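Long-range contact in Mn transporter subunit (Synechocystis sp. PCC 6803, PDB 3UJP), which probably serves as the periplasmic solute-binding subunit of a manganese transporter, capturing manganese(II) ions for uptake into the cell: residues Thr242-Ser247 and Gly267-Asp272. Sequence-based numbering, arbitrary orientation.
Sequences TIFCES and GNLYVD. With MN (manganese (II) ion), chain D.
The C-terminal ends of two parallel strands of a beta-alpha-beta unit, 242-246 and 264-269, meet here beside the manganese site, with Cys245 paired to Asn268 and Glu246 to Leu269. Of the three backbone bonds that hold this register, the one from Leu269 N to Cys245 O is nearly straight (2.7 Å, 179° at the hydrogen). The other two are weak, Cys245 N to Gly267 O and Ser247 N to Leu269 O, the latter bent to 128°. On the face of Glu246 and Leu269, apolar packing dominates: Leu269 CD1 lies 3.5 Å from Phe244 CB, while Leu269 CD2 sits over one face of the Phe244 ring, displaced toward its rim. Phe200 and helix 284-296 also touch Leu269. In Glu246, CG stands anti to its own carbonyl carbon (chi1 -62°), which carries it to 3.3 Å from Val271 CG2; the bend at chi2 then directs the carboxylate toward the backbone N of Glu197, which holds it together with, weakly, that of Cys196. On the other face, Asn268 OD1 lies 3.4 Å from Cys245 CB and ND2 3.5 Å from Ser247 CA, laying the amide alongside the strand end. Cutting Asn268 back to an alanine removes the amide and would probably open a gap beside Cys245 CB and the Glu246-Ser247 backbone. Beyond the strand, Ser247 OG approaches Tyr270 CD2 obliquely at 3.4 Å. Asp272 makes no contact with 242-247, yet its OD2 binds manganese at 1.9 Å, alongside His66, His131 and Glu197. Two links thus run from strand 242-246 to the neighbouring 196-197 region, the Cys245-Cys196 disulfide and the Glu246 carboxylate, which anchors the backbone of the ligand Glu197, consistent with a second-shell role for Glu246 in positioning it.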
loop_
_atom_site.group_PDB
_atom_site.type_symbol
_atom_site.label_atom_id
_atom_site.label_comp_id
_atom_site.label_asym_id
_atom_site.label_seq_id
_atom_site.Cartn_x
_atom_site.Cartn_y
_atom_site.Cartn_z
ATOM N N THR A 242 -10.591 38.895 10.968
ATOM C CA THR A 242 -9.821 38.024 10.066
ATOM C C THR A 242 -10.630 37.379 8.917
ATOM O O THR A 242 -11.751 36.866 9.109
ATOM C CB THR A 242 -9.079 36.919 10.833
ATOM O OG1 THR A 242 -8.308 37.491 11.903
ATOM C CG2 THR A 242 -8.158 36.187 9.893
ATOM N N ILE A 243 -10.038 37.398 7.723
ATOM C CA ILE A 243 -10.682 36.849 6.526
ATOM C C ILE A 243 -9.841 35.765 5.851
ATOM O O ILE A 243 -8.617 35.893 5.753
ATOM C CB ILE A 243 -10.984 37.968 5.526
ATOM C CG1 ILE A 243 -9.688 38.513 4.935
ATOM C CG2 ILE A 243 -11.763 39.098 6.200
ATOM C CD1 ILE A 243 -9.915 39.710 3.997
ATOM N N PHE A 244 -10.508 34.712 5.371
ATOM C CA PHE A 244 -9.818 33.514 4.899
ATOM C C PHE A 244 -10.122 33.120 3.486
ATOM O O PHE A 244 -11.193 33.409 2.972
ATOM C CB PHE A 244 -10.186 32.325 5.768
ATOM C CG PHE A 244 -9.973 32.571 7.200
ATOM C CD1 PHE A 244 -11.048 32.727 8.049
ATOM C CD2 PHE A 244 -8.695 32.703 7.699
ATOM C CE1 PHE A 244 -10.854 32.977 9.381
ATOM C CE2 PHE A 244 -8.489 32.953 9.023
ATOM C CZ PHE A 244 -9.573 33.087 9.871
ATOM N N CYS A 245 -9.170 32.405 2.891
ATOM C CA CYS A 245 -9.337 31.769 1.588
ATOM C C CYS A 245 -9.281 30.261 1.774
ATOM O O CYS A 245 -9.265 29.768 2.908
ATOM C CB CYS A 245 -8.225 32.198 0.631
ATOM S SG CYS A 245 -8.770 32.460 -1.052
ATOM N N GLU A 246 -9.256 29.528 0.663
ATOM C CA GLU A 246 -9.047 28.090 0.724
ATOM C C GLU A 246 -7.899 27.719 -0.165
ATOM O O GLU A 246 -7.500 28.489 -1.050
ATOM C CB GLU A 246 -10.293 27.302 0.317
ATOM C CG GLU A 246 -11.484 27.538 1.208
ATOM C CD GLU A 246 -12.116 28.865 0.934
ATOM O OE1 GLU A 246 -12.367 29.158 -0.246
ATOM O OE2 GLU A 246 -12.343 29.623 1.888
ATOM N N SER A 247 -7.399 26.511 0.048
ATOM C CA SER A 247 -6.152 26.101 -0.566
ATOM C C SER A 247 -6.246 25.714 -2.030
ATOM O O SER A 247 -5.237 25.409 -2.626
ATOM C CB SER A 247 -5.542 24.947 0.226
ATOM O OG SER A 247 -6.272 23.741 0.046
ATOM N N GLY A 267 -4.684 32.693 6.881
ATOM C CA GLY A 267 -4.204 32.001 5.696
ATOM C C GLY A 267 -5.289 31.307 4.881
ATOM O O GLY A 267 -6.276 31.926 4.466
ATOM N N ASN A 268 -5.095 30.011 4.662
ATOM C CA ASN A 268 -6.038 29.210 3.918
ATOM C C ASN A 268 -6.765 28.261 4.852
ATOM O O ASN A 268 -6.156 27.710 5.763
ATOM C CB ASN A 268 -5.303 28.404 2.852
ATOM C CG ASN A 268 -5.010 29.205 1.599
ATOM O OD1 ASN A 268 -5.533 30.306 1.407
ATOM N ND2 ASN A 268 -4.177 28.640 0.722
ATOM N N LEU A 269 -8.064 28.096 4.629
ATOM C CA LEU A 269 -8.844 27.060 5.271
ATOM C C LEU A 269 -8.790 25.921 4.289
ATOM O O LEU A 269 -8.396 26.126 3.163
ATOM C CB LEU A 269 -10.282 27.524 5.454
ATOM C CG LEU A 269 -10.376 28.774 6.326
ATOM C CD1 LEU A 269 -11.804 29.313 6.444
ATOM C CD2 LEU A 269 -9.812 28.447 7.693
ATOM N N TYR A 270 -9.184 24.723 4.683
ATOM C CA TYR A 270 -9.075 23.601 3.784
ATOM C C TYR A 270 -10.422 22.920 3.593
ATOM O O TYR A 270 -10.965 22.423 4.554
ATOM C CB TYR A 270 -8.054 22.630 4.341
ATOM C CG TYR A 270 -6.612 23.116 4.214
ATOM C CD1 TYR A 270 -6.094 24.088 5.073
ATOM C CD2 TYR A 270 -5.763 22.603 3.225
ATOM C CE1 TYR A 270 -4.772 24.525 4.954
ATOM C CE2 TYR A 270 -4.437 23.038 3.095
ATOM C CZ TYR A 270 -3.948 23.995 3.961
ATOM O OH TYR A 270 -2.632 24.419 3.831
ATOM N N VAL A 271 -10.975 22.892 2.374
ATOM C CA VAL A 271 -12.252 22.202 2.148
ATOM C C VAL A 271 -12.231 21.099 1.116
ATOM O O VAL A 271 -12.687 19.982 1.370
ATOM C CB VAL A 271 -13.377 23.116 1.684
ATOM C CG1 VAL A 271 -14.502 23.040 2.664
ATOM C CG2 VAL A 271 -12.896 24.533 1.460
ATOM N N ASP A 272 -11.756 21.449 -0.073
ATOM C CA ASP A 272 -11.860 20.574 -1.228
ATOM C C ASP A 272 -10.625 19.705 -1.380
ATOM O O ASP A 272 -10.533 18.916 -2.318
ATOM C CB ASP A 272 -12.115 21.405 -2.483
ATOM C CG ASP A 272 -13.512 22.078 -2.490
ATOM O OD1 ASP A 272 -14.384 21.696 -1.705
ATOM O OD2 ASP A 272 -13.743 22.979 -3.308
HETATM MN MN MN D . -15.515 23.748 -3.353
#